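Local coordinates for uncharacterized protein Rv3272 (Mycobacterium tuberculosis, PDB 5YX6), which probably takes part in fatty acid metabolism as a family III CoA transferase, binding fatty acyl-CoAs of varying chain length, palmitoyl-CoA most tightly, at residues I169-V174 and H333-V338; Q88-A93 and L111-D116; L274-L277 and L283-D286; G28-D33 and S178-A183. All coordinates share one frame; numbering follows the deposited sequence.

Contact 1. Residues I169-V174 and H333-V338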
loop_
_atom_site.group_PDB
_atom_site.type_symbol
_atom_site.label_atom_id
_atom_site.label_comp_id
_atom_site.label_asym_id
_atom_site.label_seq_id
_atom_site.Cartn_x
_atom_site.Cartn_y
_atom_site.Cartn_z
ATOM N N ILE A 169 13.717 -5.044 0.544
ATOM C CA ILE A 169 12.712 -5.309 -0.477
ATOM C C ILE A 169 12.989 -4.439 -1.702
ATOM O O ILE A 169 13.065 -3.223 -1.596
ATOM C CB ILE A 169 11.285 -5.068 0.054
ATOM C CG1 ILE A 169 10.965 -6.076 1.157
ATOM C CG2 ILE A 169 10.269 -5.202 -1.063
ATOM C CD1 ILE A 169 9.795 -5.694 2.032
ATOM N N PRO A 170 13.167 -5.074 -2.867
ATOM C CA PRO A 170 13.610 -4.407 -4.094
ATOM C C PRO A 170 12.510 -3.738 -4.912
ATOM O O PRO A 170 12.707 -3.531 -6.107
ATOM C CB PRO A 170 14.240 -5.549 -4.894
ATOM C CG PRO A 170 13.457 -6.750 -4.488
ATOM C CD PRO A 170 13.011 -6.529 -3.063
ATOM N N PHE A 171 11.362 -3.448 -4.322
ATOM C CA PHE A 171 10.414 -2.545 -4.985
ATOM C C PHE A 171 9.931 -1.503 -3.981
ATOM O O PHE A 171 10.120 -1.662 -2.772
ATOM C CB PHE A 171 9.244 -3.303 -5.640
ATOM C CG PHE A 171 8.509 -4.233 -4.718
ATOM C CD1 PHE A 171 7.438 -3.782 -3.961
ATOM C CD2 PHE A 171 8.876 -5.569 -4.627
ATOM C CE1 PHE A 171 6.763 -4.634 -3.112
ATOM C CE2 PHE A 171 8.200 -6.430 -3.786
ATOM C CZ PHE A 171 7.139 -5.967 -3.027
ATOM N N GLN A 172 9.359 -0.416 -4.490
ATOM C CA GLN A 172 9.127 0.767 -3.670
ATOM C C GLN A 172 7.728 0.729 -3.086
ATOM O O GLN A 172 6.853 1.507 -3.490
ATOM C CB GLN A 172 9.326 2.054 -4.482
ATOM C CG GLN A 172 10.772 2.359 -4.882
ATOM C CD GLN A 172 11.324 1.367 -5.892
ATOM O OE1 GLN A 172 10.916 1.361 -7.055
ATOM N NE2 GLN A 172 12.238 0.508 -5.449
ATOM N N LEU A 173 7.520 -0.172 -2.130
ATOM C CA LEU A 173 6.182 -0.406 -1.620
ATOM C C LEU A 173 5.718 0.749 -0.746
ATOM O O LEU A 173 4.535 1.072 -0.724
ATOM C CB LEU A 173 6.113 -1.715 -0.830
ATOM C CG LEU A 173 6.771 -1.721 0.549
ATOM C CD1 LEU A 173 6.063 -2.677 1.487
ATOM C CD2 LEU A 173 8.240 -2.077 0.429
ATOM N N VAL A 174 6.648 1.378 -0.046
ATOM C CA VAL A 174 6.285 2.441 0.882
ATOM C C VAL A 174 5.871 3.711 0.133
ATOM O O VAL A 174 4.905 4.374 0.512
ATOM C CB VAL A 174 7.437 2.737 1.856
ATOM C CG1 VAL A 174 7.157 3.994 2.657
ATOM C CG2 VAL A 174 7.638 1.558 2.785
ATOM N N HIS A 333 6.079 -16.387 -9.831
ATOM C CA HIS A 333 6.519 -15.760 -11.074
ATOM C C HIS A 333 7.544 -14.674 -10.821
ATOM O O HIS A 333 7.478 -13.974 -9.807
ATOM C CB HIS A 333 5.352 -15.127 -11.836
ATOM C CG HIS A 333 4.278 -16.085 -12.242
ATOM N ND1 HIS A 333 4.445 -17.006 -13.254
ATOM C CD2 HIS A 333 3.004 -16.229 -11.806
ATOM C CE1 HIS A 333 3.326 -17.692 -13.407
ATOM N NE2 HIS A 333 2.435 -17.239 -12.542
ATOM N N THR A 334 8.476 -14.536 -11.763
ATOM C CA THR A 334 9.352 -13.374 -11.851
ATOM C C THR A 334 8.611 -12.237 -12.544
ATOM O O THR A 334 7.585 -12.461 -13.200
ATOM C CB THR A 334 10.635 -13.680 -12.651
ATOM O OG1 THR A 334 10.294 -13.924 -14.023
ATOM C CG2 THR A 334 11.355 -14.896 -12.072
ATOM N N TRP A 335 9.131 -11.024 -12.398
ATOM C CA TRP A 335 8.570 -9.864 -13.082
ATOM C C TRP A 335 8.469 -10.129 -14.582
ATOM O O TRP A 335 7.436 -9.856 -15.198
ATOM C CB TRP A 335 9.417 -8.604 -12.800
ATOM C CG TRP A 335 9.381 -8.184 -11.351
ATOM C CD1 TRP A 335 8.304 -8.241 -10.509
ATOM C CD2 TRP A 335 10.468 -7.664 -10.569
ATOM N NE1 TRP A 335 8.652 -7.783 -9.258
ATOM C CE2 TRP A 335 9.975 -7.430 -9.269
ATOM C CE3 TRP A 335 11.808 -7.368 -10.843
ATOM C CZ2 TRP A 335 10.776 -6.918 -8.248
ATOM C CZ3 TRP A 335 12.599 -6.864 -9.824
ATOM C CH2 TRP A 335 12.080 -6.645 -8.544
ATOM N N LYS A 336 9.520 -10.703 -15.161
ATOM C CA LYS A 336 9.513 -11.003 -16.591
ATOM C C LYS A 336 8.373 -11.946 -16.964
ATOM O O LYS A 336 7.757 -11.791 -18.019
ATOM C CB LYS A 336 10.852 -11.608 -17.038
ATOM N N GLN A 337 8.079 -12.910 -16.092
ATOM C CA GLN A 337 7.007 -13.868 -16.366
ATOM C C GLN A 337 5.629 -13.252 -16.154
ATOM O O GLN A 337 4.710 -13.512 -16.925
ATOM C CB GLN A 337 7.161 -15.111 -15.488
ATOM C CG GLN A 337 8.387 -15.930 -15.830
ATOM C CD GLN A 337 8.721 -16.975 -14.781
ATOM O OE1 GLN A 337 8.426 -16.800 -13.599
ATOM N NE2 GLN A 337 9.387 -18.047 -15.201
ATOM N N VAL A 338 5.490 -12.434 -15.113
ATOM C CA VAL A 338 4.196 -11.853 -14.770
ATOM C C VAL A 338 3.530 -11.165 -15.956
ATOM O O VAL A 338 2.375 -11.440 -16.272
ATOM C CB VAL A 338 4.326 -10.829 -13.631
ATOM C CG1 VAL A 338 3.038 -10.022 -13.483
ATOM C CG2 VAL A 338 4.680 -11.528 -12.326
#
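The first turn of helix 335-338 sends Trp335 against Pro170 and Phe171, in the loop that runs into helix 173-196. The contact is small and rests on a single indole. Trp335 CH2 lies 4.0 Å from Pro170 O and 4.3 Å from Pro170 CG, so the far end of the indole meets both the carbonyl oxygen, which comes in obliquely, and the proline ring. Next to it, Trp335 CZ2 comes to 4.3 Å from Phe171 CD2; the phenyl carbon sits at the edge of the indole, near its plane. Ile169 CG2 covers one face of the phenyl ring, toward its rim, 3.6 Å above the plane. The backbones stay well apart, 11.1 Å from Trp335 CA to Phe171 CA. Trp335 NE1 turns to another partner, Gln214 of the second subunit, while Gln172 OE1 bonds Gln217 NE2 of that subunit. Behind the indole, Thr334 N donates to Gln337 OE1 at 2.9 Å, almost straight at 168°, and Gln337 N donates back to Thr334 OG1 at 3.2 Å. These two bonds fix the start of the helix carrying Trp335, where both segments also touch the second subunit, and make the capping box typical of a helix N-terminus.

Contact 2. Residues Q88-A93 and L111-D116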
loop_
_atom_site.group_PDB
_atom_site.type_symbol
_atom_site.label_atom_id
_atom_site.label_comp_id
_atom_site.label_asym_id
_atom_site.label_seq_id
_atom_site.Cartn_x
_atom_site.Cartn_y
_atom_site.Cartn_z
ATOM N N GLN A 88 2.685 34.806 -7.595
ATOM C CA GLN A 88 2.014 34.009 -8.614
ATOM C C GLN A 88 1.368 32.768 -7.994
ATOM O O GLN A 88 0.238 32.399 -8.329
ATOM C CB GLN A 88 3.012 33.605 -9.695
ATOM C CG GLN A 88 3.341 34.722 -10.657
ATOM C CD GLN A 88 4.527 34.398 -11.528
ATOM O OE1 GLN A 88 5.326 33.519 -11.209
ATOM N NE2 GLN A 88 4.661 35.113 -12.631
ATOM N N MET A 89 2.086 32.159 -7.057
ATOM C CA MET A 89 1.615 30.976 -6.363
ATOM C C MET A 89 0.449 31.308 -5.452
ATOM O O MET A 89 -0.464 30.497 -5.297
ATOM C CB MET A 89 2.752 30.343 -5.563
ATOM C CG MET A 89 3.802 29.630 -6.420
ATOM S SD MET A 89 3.129 28.353 -7.509
ATOM C CE MET A 89 2.908 29.243 -9.056
ATOM N N LEU A 90 0.491 32.485 -4.833
ATOM C CA LEU A 90 -0.609 32.925 -3.982
ATOM C C LEU A 90 -1.859 33.165 -4.820
ATOM O O LEU A 90 -2.957 32.790 -4.422
ATOM C CB LEU A 90 -0.237 34.186 -3.197
ATOM C CG LEU A 90 0.810 34.034 -2.089
ATOM C CD1 LEU A 90 1.317 35.384 -1.633
ATOM C CD2 LEU A 90 0.249 33.269 -0.916
ATOM N N ARG A 91 -1.691 33.771 -5.988
ATOM C CA ARG A 91 -2.822 34.014 -6.874
ATOM C C ARG A 91 -3.356 32.715 -7.462
ATOM O O ARG A 91 -4.564 32.547 -7.613
ATOM C CB ARG A 91 -2.440 34.977 -7.996
ATOM C CG ARG A 91 -2.277 36.407 -7.523
ATOM C CD ARG A 91 -2.003 37.347 -8.678
ATOM N NE ARG A 91 -0.946 38.294 -8.342
ATOM C CZ ARG A 91 0.273 38.279 -8.876
ATOM N NH1 ARG A 91 0.602 37.366 -9.786
ATOM N NH2 ARG A 91 1.166 39.185 -8.501
ATOM N N LEU A 92 -2.449 31.807 -7.810
ATOM C CA LEU A 92 -2.846 30.521 -8.350
ATOM C C LEU A 92 -3.595 29.714 -7.276
ATOM O O LEU A 92 -4.590 29.055 -7.566
ATOM C CB LEU A 92 -1.626 29.762 -8.878
ATOM C CG LEU A 92 -1.856 28.479 -9.671
ATOM C CD1 LEU A 92 -2.951 28.673 -10.704
ATOM C CD2 LEU A 92 -0.560 28.009 -10.331
ATOM N N ALA A 93 -3.123 29.775 -6.036
ATOM C CA ALA A 93 -3.761 29.050 -4.937
ATOM C C ALA A 93 -5.160 29.578 -4.599
ATOM O O ALA A 93 -6.021 28.823 -4.144
ATOM C CB ALA A 93 -2.888 29.091 -3.707
ATOM N N LEU A 111 8.706 29.772 2.884
ATOM C CA LEU A 111 8.430 30.359 1.579
ATOM C C LEU A 111 7.195 31.251 1.617
ATOM O O LEU A 111 6.873 31.919 0.632
ATOM C CB LEU A 111 8.250 29.268 0.528
ATOM C CG LEU A 111 9.469 28.383 0.258
ATOM C CD1 LEU A 111 9.095 27.270 -0.714
ATOM C CD2 LEU A 111 10.660 29.189 -0.253
ATOM N N GLY A 112 6.512 31.269 2.758
ATOM C CA GLY A 112 5.281 32.032 2.889
ATOM C C GLY A 112 4.071 31.401 2.217
ATOM O O GLY A 112 3.103 32.085 1.875
ATOM N N LEU A 113 4.129 30.087 2.038
ATOM C CA LEU A 113 3.065 29.334 1.384
ATOM C C LEU A 113 2.540 28.231 2.298
ATOM O O LEU A 113 2.134 27.165 1.830
ATOM C CB LEU A 113 3.568 28.731 0.067
ATOM C CG LEU A 113 4.044 29.691 -1.026
ATOM C CD1 LEU A 113 4.668 28.913 -2.168
ATOM C CD2 LEU A 113 2.885 30.530 -1.530
ATOM N N GLY A 114 2.580 28.469 3.604
ATOM C CA GLY A 114 2.127 27.473 4.556
ATOM C C GLY A 114 0.611 27.397 4.579
ATOM O O GLY A 114 -0.059 28.208 3.940
ATOM N N PRO A 115 0.059 26.407 5.292
ATOM C CA PRO A 115 -1.401 26.287 5.363
ATOM C C PRO A 115 -2.074 27.579 5.833
ATOM O O PRO A 115 -3.076 27.968 5.242
ATOM C CB PRO A 115 -1.618 25.135 6.359
ATOM C CG PRO A 115 -0.288 24.882 6.994
ATOM C CD PRO A 115 0.735 25.307 5.994
ATOM N N ASP A 116 -1.521 28.254 6.839
ATOM C CA ASP A 116 -2.126 29.497 7.324
ATOM C C ASP A 116 -2.041 30.630 6.305
ATOM O O ASP A 116 -2.964 31.442 6.192
ATOM C CB ASP A 116 -1.476 29.938 8.632
ATOM C CG ASP A 116 -1.854 29.048 9.791
ATOM O OD1 ASP A 116 -2.919 28.399 9.714
ATOM O OD2 ASP A 116 -1.087 28.993 10.777
#
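The flat group that meets the other segment is the peptide of Gly112, whose O lies 4.2 Å from Leu90 CD2; no aromatic ring takes part. The remainder is aliphatic, packed between two helical connections of the Rossmann-fold sheet. Helix 83-94 links strands 74-77 and 98-101, while residues 111-116 lie on the way from strand 98-101 to strand 126-131, between the short helix 107-110 and helix 115-121. Helix 107-110 ends in a Schellman motif at Gly112, whose positive phi (76°) suits glycine. Gly114 takes the N-cap position of the next helix, and its N donates to Asp117 OD2. Leu113, held between these two helix ends, carries the contact. Its CG stands beside its own backbone N (chi1 -62°), which brings the isopropyl fork up to helix 83-94. Met89 offers only the base of its side chain, because the thioether bends at chi2 and chi3 and touches Leu80 and Leu391 instead. Leu118 of helix 115-121 packs on both Leu90 and Leu113. Of the two Leu113 methyls, CD1 reaches Met89 CB at 4.2 Å, whereas CD2 touches both Met89 CB at 4.0 Å and Leu90 CD2 at 3.9 Å.

Contact 3. Residues L274-L277 and L283-D286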
loop_
_atom_site.group_PDB
_atom_site.type_symbol
_atom_site.label_atom_id
_atom_site.label_comp_id
_atom_site.label_asym_id
_atom_site.label_seq_id
_atom_site.Cartn_x
_atom_site.Cartn_y
_atom_site.Cartn_z
ATOM N N LEU A 274 -5.924 -31.593 -0.077
ATOM C CA LEU A 274 -4.514 -31.580 -0.452
ATOM C C LEU A 274 -3.845 -32.947 -0.257
ATOM O O LEU A 274 -3.224 -33.476 -1.178
ATOM C CB LEU A 274 -3.768 -30.511 0.345
ATOM C CG LEU A 274 -2.261 -30.451 0.095
ATOM C CD1 LEU A 274 -2.008 -29.998 -1.330
ATOM C CD2 LEU A 274 -1.570 -29.520 1.073
ATOM N N CYS A 275 -3.985 -33.519 0.934
ATOM C CA CYS A 275 -3.412 -34.830 1.226
ATOM C C CYS A 275 -3.821 -35.907 0.218
ATOM O O CYS A 275 -2.984 -36.694 -0.225
ATOM C CB CYS A 275 -3.808 -35.284 2.625
ATOM S SG CYS A 275 -3.128 -34.261 3.933
ATOM N N TYR A 276 -5.094 -35.942 -0.162
ATOM C CA TYR A 276 -5.525 -36.950 -1.123
ATOM C C TYR A 276 -4.927 -36.659 -2.496
ATOM O O TYR A 276 -4.549 -37.582 -3.217
ATOM C CB TYR A 276 -7.059 -37.031 -1.212
ATOM C CG TYR A 276 -7.704 -37.549 0.059
ATOM C CD1 TYR A 276 -7.587 -38.886 0.443
ATOM C CD2 TYR A 276 -8.436 -36.697 0.874
ATOM C CE1 TYR A 276 -8.172 -39.348 1.628
ATOM C CE2 TYR A 276 -9.023 -37.144 2.048
ATOM C CZ TYR A 276 -8.893 -38.466 2.422
ATOM O OH TYR A 276 -9.489 -38.880 3.593
ATOM N N LEU A 277 -4.854 -35.381 -2.865
ATOM C CA LEU A 277 -4.392 -35.000 -4.205
ATOM C C LEU A 277 -2.912 -35.289 -4.455
ATOM O O LEU A 277 -2.524 -35.572 -5.583
ATOM C CB LEU A 277 -4.672 -33.509 -4.471
ATOM C CG LEU A 277 -6.139 -33.142 -4.729
ATOM C CD1 LEU A 277 -6.330 -31.637 -4.860
ATOM C CD2 LEU A 277 -6.673 -33.866 -5.962
ATOM N N LEU A 283 -1.580 -38.786 5.806
ATOM C CA LEU A 283 -1.335 -37.514 6.485
ATOM C C LEU A 283 -2.581 -36.917 7.133
ATOM O O LEU A 283 -2.475 -36.104 8.049
ATOM C CB LEU A 283 -0.729 -36.500 5.518
ATOM C CG LEU A 283 0.674 -36.845 5.017
ATOM C CD1 LEU A 283 1.212 -35.728 4.141
ATOM C CD2 LEU A 283 1.619 -37.146 6.178
ATOM N N VAL A 284 -3.760 -37.297 6.649
ATOM C CA VAL A 284 -5.005 -36.767 7.201
ATOM C C VAL A 284 -5.153 -37.190 8.665
ATOM O O VAL A 284 -5.562 -36.387 9.510
ATOM C CB VAL A 284 -6.249 -37.227 6.400
ATOM C CG1 VAL A 284 -7.521 -36.648 7.014
ATOM C CG2 VAL A 284 -6.138 -36.809 4.942
ATOM N N GLU A 285 -4.809 -38.447 8.958
ATOM C CA GLU A 285 -5.002 -39.000 10.297
ATOM C C GLU A 285 -3.710 -39.168 11.111
ATOM O O GLU A 285 -3.758 -39.583 12.271
ATOM C CB GLU A 285 -5.710 -40.354 10.191
ATOM N N ASP A 286 -2.568 -38.841 10.512
ATOM C CA ASP A 286 -1.295 -38.765 11.236
ATOM C C ASP A 286 -1.406 -37.815 12.434
ATOM O O ASP A 286 -1.739 -36.642 12.270
ATOM C CB ASP A 286 -0.177 -38.319 10.286
ATOM C CG ASP A 286 1.218 -38.424 10.904
ATOM O OD1 ASP A 286 1.418 -38.018 12.073
ATOM O OD2 ASP A 286 2.127 -38.914 10.199
#
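Cys275 opens the contact in the last turn of helix 268-277, its CB directed toward the short, weakly bonded helix 282-285. With the sulfur beside the backbone N (chi1 -65°), Cys275 SG is set against Leu283, 3.6 Å from Leu283 CB. The thiol's own methylene is equally close to the next residue, Cys275 CB lying 3.6 Å from Val284 CG2. That methyl lies against the CB-SG end of the cysteine, being also 4.1 Å from Cys275 SG. Tyr276 follows, and the Tyr276 and Val284 side chains cross at about a right angle. Val284 CG2 approaches the phenol obliquely, 4.1 Å from Tyr276 CZ, and Pro281 in the intervening turn touches the same tyrosine. A single valine methyl therefore serves two successive residues of the helix, while Val284 CG1, anti to the backbone N (chi1 -180°), leaves on another course. The chain reverses direction between the end of helix 268-277 and the short helix 282-285, with Cys275 CA and Leu283 CA 6.3 Å apart. Just beyond, Asp286 OD2 forms a salt bridge with Arg288 NH1. Across the turn the chemistry is apolar: the buried sulfur packs by its van der Waals surface, consistent with the two pieces being held together mainly by burial of apolar surface.

Contact 4. Residues G28-D33 and S178-A183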
loop_
_atom_site.group_PDB
_atom_site.type_symbol
_atom_site.label_atom_id
_atom_site.label_comp_id
_atom_site.label_asym_id
_atom_site.label_seq_id
_atom_site.Cartn_x
_atom_site.Cartn_y
_atom_site.Cartn_z
ATOM N N GLY A 28 -1.133 12.470 -7.093
ATOM C CA GLY A 28 -1.546 13.385 -8.140
ATOM C C GLY A 28 -2.121 12.662 -9.349
ATOM O O GLY A 28 -3.096 13.123 -9.946
ATOM N N GLN A 29 -1.511 11.533 -9.713
ATOM C CA GLN A 29 -1.954 10.745 -10.858
ATOM C C GLN A 29 -3.321 10.115 -10.613
ATOM O O GLN A 29 -4.129 10.025 -11.526
ATOM C CB GLN A 29 -0.936 9.654 -11.202
ATOM C CG GLN A 29 -1.288 8.865 -12.461
ATOM C CD GLN A 29 -1.187 9.727 -13.711
ATOM O OE1 GLN A 29 -0.105 10.190 -14.072
ATOM N NE2 GLN A 29 -2.310 9.931 -14.384
ATOM N N VAL A 30 -3.563 9.664 -9.385
ATOM C CA VAL A 30 -4.865 9.135 -9.005
ATOM C C VAL A 30 -5.946 10.197 -9.159
ATOM O O VAL A 30 -7.017 9.923 -9.681
ATOM C CB VAL A 30 -4.876 8.605 -7.550
ATOM C CG1 VAL A 30 -6.305 8.319 -7.095
ATOM C CG2 VAL A 30 -3.996 7.349 -7.422
ATOM N N LEU A 31 -5.660 11.406 -8.695
ATOM C CA LEU A 31 -6.585 12.525 -8.842
ATOM C C LEU A 31 -6.872 12.872 -10.302
ATOM O O LEU A 31 -8.019 13.155 -10.666
ATOM C CB LEU A 31 -6.036 13.760 -8.118
ATOM C CG LEU A 31 -6.309 13.935 -6.616
ATOM C CD1 LEU A 31 -6.997 12.734 -5.999
ATOM C CD2 LEU A 31 -5.047 14.286 -5.856
ATOM N N VAL A 32 -5.832 12.845 -11.132
ATOM C CA VAL A 32 -5.976 13.056 -12.567
ATOM C C VAL A 32 -6.893 12.018 -13.186
ATOM O O VAL A 32 -7.774 12.357 -13.968
ATOM C CB VAL A 32 -4.613 13.017 -13.287
ATOM C CG1 VAL A 32 -4.793 12.973 -14.794
ATOM C CG2 VAL A 32 -3.798 14.228 -12.907
ATOM N N ASP A 33 -6.687 10.754 -12.826
ATOM C CA ASP A 33 -7.503 9.662 -13.349
ATOM C C ASP A 33 -8.977 9.851 -12.975
ATOM O O ASP A 33 -9.877 9.431 -13.702
ATOM C CB ASP A 33 -7.006 8.315 -12.820
ATOM C CG ASP A 33 -5.574 7.979 -13.281
ATOM O OD1 ASP A 33 -5.089 8.584 -14.270
ATOM O OD2 ASP A 33 -4.948 7.076 -12.664
ATOM N N SER A 178 2.077 4.926 0.053
ATOM C CA SER A 178 1.887 6.269 0.605
ATOM C C SER A 178 1.102 7.148 -0.352
ATOM O O SER A 178 0.263 7.930 0.071
ATOM C CB SER A 178 3.228 6.933 0.926
ATOM O OG SER A 178 3.844 6.306 2.037
ATOM N N GLY A 179 1.371 7.010 -1.643
ATOM C CA GLY A 179 0.617 7.720 -2.659
ATOM C C GLY A 179 -0.877 7.463 -2.604
ATOM O O GLY A 179 -1.675 8.391 -2.699
ATOM N N HIS A 180 -1.263 6.203 -2.444
ATOM C CA HIS A 180 -2.683 5.864 -2.386
ATOM C C HIS A 180 -3.348 6.355 -1.103
ATOM O O HIS A 180 -4.528 6.717 -1.125
ATOM C CB HIS A 180 -2.874 4.350 -2.556
ATOM C CG HIS A 180 -2.650 3.891 -3.963
ATOM N ND1 HIS A 180 -3.474 4.260 -5.003
ATOM C CD2 HIS A 180 -1.646 3.170 -4.519
ATOM C CE1 HIS A 180 -3.013 3.752 -6.132
ATOM N NE2 HIS A 180 -1.901 3.094 -5.867
ATOM N N VAL A 181 -2.602 6.373 0.003
ATOM C CA VAL A 181 -3.153 6.822 1.281
ATOM C C VAL A 181 -3.382 8.335 1.265
ATOM O O VAL A 181 -4.407 8.827 1.739
ATOM C CB VAL A 181 -2.233 6.455 2.458
ATOM C CG1 VAL A 181 -2.753 7.095 3.734
ATOM C CG2 VAL A 181 -2.164 4.947 2.628
ATOM N N LEU A 182 -2.436 9.060 0.682
ATOM C CA LEU A 182 -2.571 10.493 0.493
ATOM C C LEU A 182 -3.781 10.823 -0.379
ATOM O O LEU A 182 -4.551 11.734 -0.063
ATOM C CB LEU A 182 -1.303 11.071 -0.134
ATOM C CG LEU A 182 -1.321 12.583 -0.341
ATOM C CD1 LEU A 182 -1.538 13.338 0.968
ATOM C CD2 LEU A 182 -0.024 13.014 -0.992
ATOM N N ALA A 183 -3.920 10.097 -1.487
ATOM C CA ALA A 183 -5.052 10.273 -2.388
ATOM C C ALA A 183 -6.356 10.026 -1.642
ATOM O O ALA A 183 -7.321 10.786 -1.777
ATOM C CB ALA A 183 -4.934 9.347 -3.590
#
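Next to Val30, the residue that meets both His180 and Ala183, Gln29 NE2 donates to Asp33 OD1 at 3.1 Å, spanning one turn of helix 23-33. Asp33 OD1 lies close to the amide plane of Gln29, but the donor reaches it from above the carboxylate plane, 39° out of it. Both ends have further partners: Gln29 OE1 accepts from Arg71 N, and Asp33 OD2 bonds Thr365 OG1. Two hydrogen-bonded side chains thus tie this helix to the neighbouring loops, while Val30 alongside them points to helix 173-196. Its two methyls divide the work. CG1, anti to the backbone N (chi1 169°), packs against Ala183, with Val30 CG1 3.9 Å from Ala183 CB. The valine stem is nearly as close, Val30 CB being 4.0 Å from Ala183 CB. The small alanine lets the backbones approach to 6.7 Å between Val30 CA and Ala183 CA. Both helices belong to the Rossmann-fold domain: helix 23-33 is the beta-alpha-beta crossover between the adjacent parallel strands 14-17 and 37-42, and helix 173-196 precedes strand 201-205, an edge strand of the sheet within this chain. The other methyl turns to the imidazole, with Val30 CG2 3.9 Å from His180 CE1, the two side chains crossing at about a right angle. Pro366 and Leu26 also touch His180. Its ND1 hydrogen-bonds Gln184 NE2 of the second subunit, and that same Gln184 packs on Val30 and Ala183.

How the contacts relate
Contacts 1 and 4 share helix 173-196 and lie 21 Å apart between centres: residues 169-174 lead into the helix and residues 178-183 sit farther along it. The presumed nucleophile Asp175 falls between them, its side chain about 9 Å from that of Phe171 in contact 1 and about 9 Å from that of His180 in contact 4. Both contacts also touch the second subunit, so the dimer interface probably runs close to the active site. Contact 2 is nested in the chain loop closed by contact 4, with centres 22 Å apart. Contact 3, nested within the chain loop closed by contact 1, lies 67 Å from contact 2, centre to centre, on the opposite side of the chain's centre.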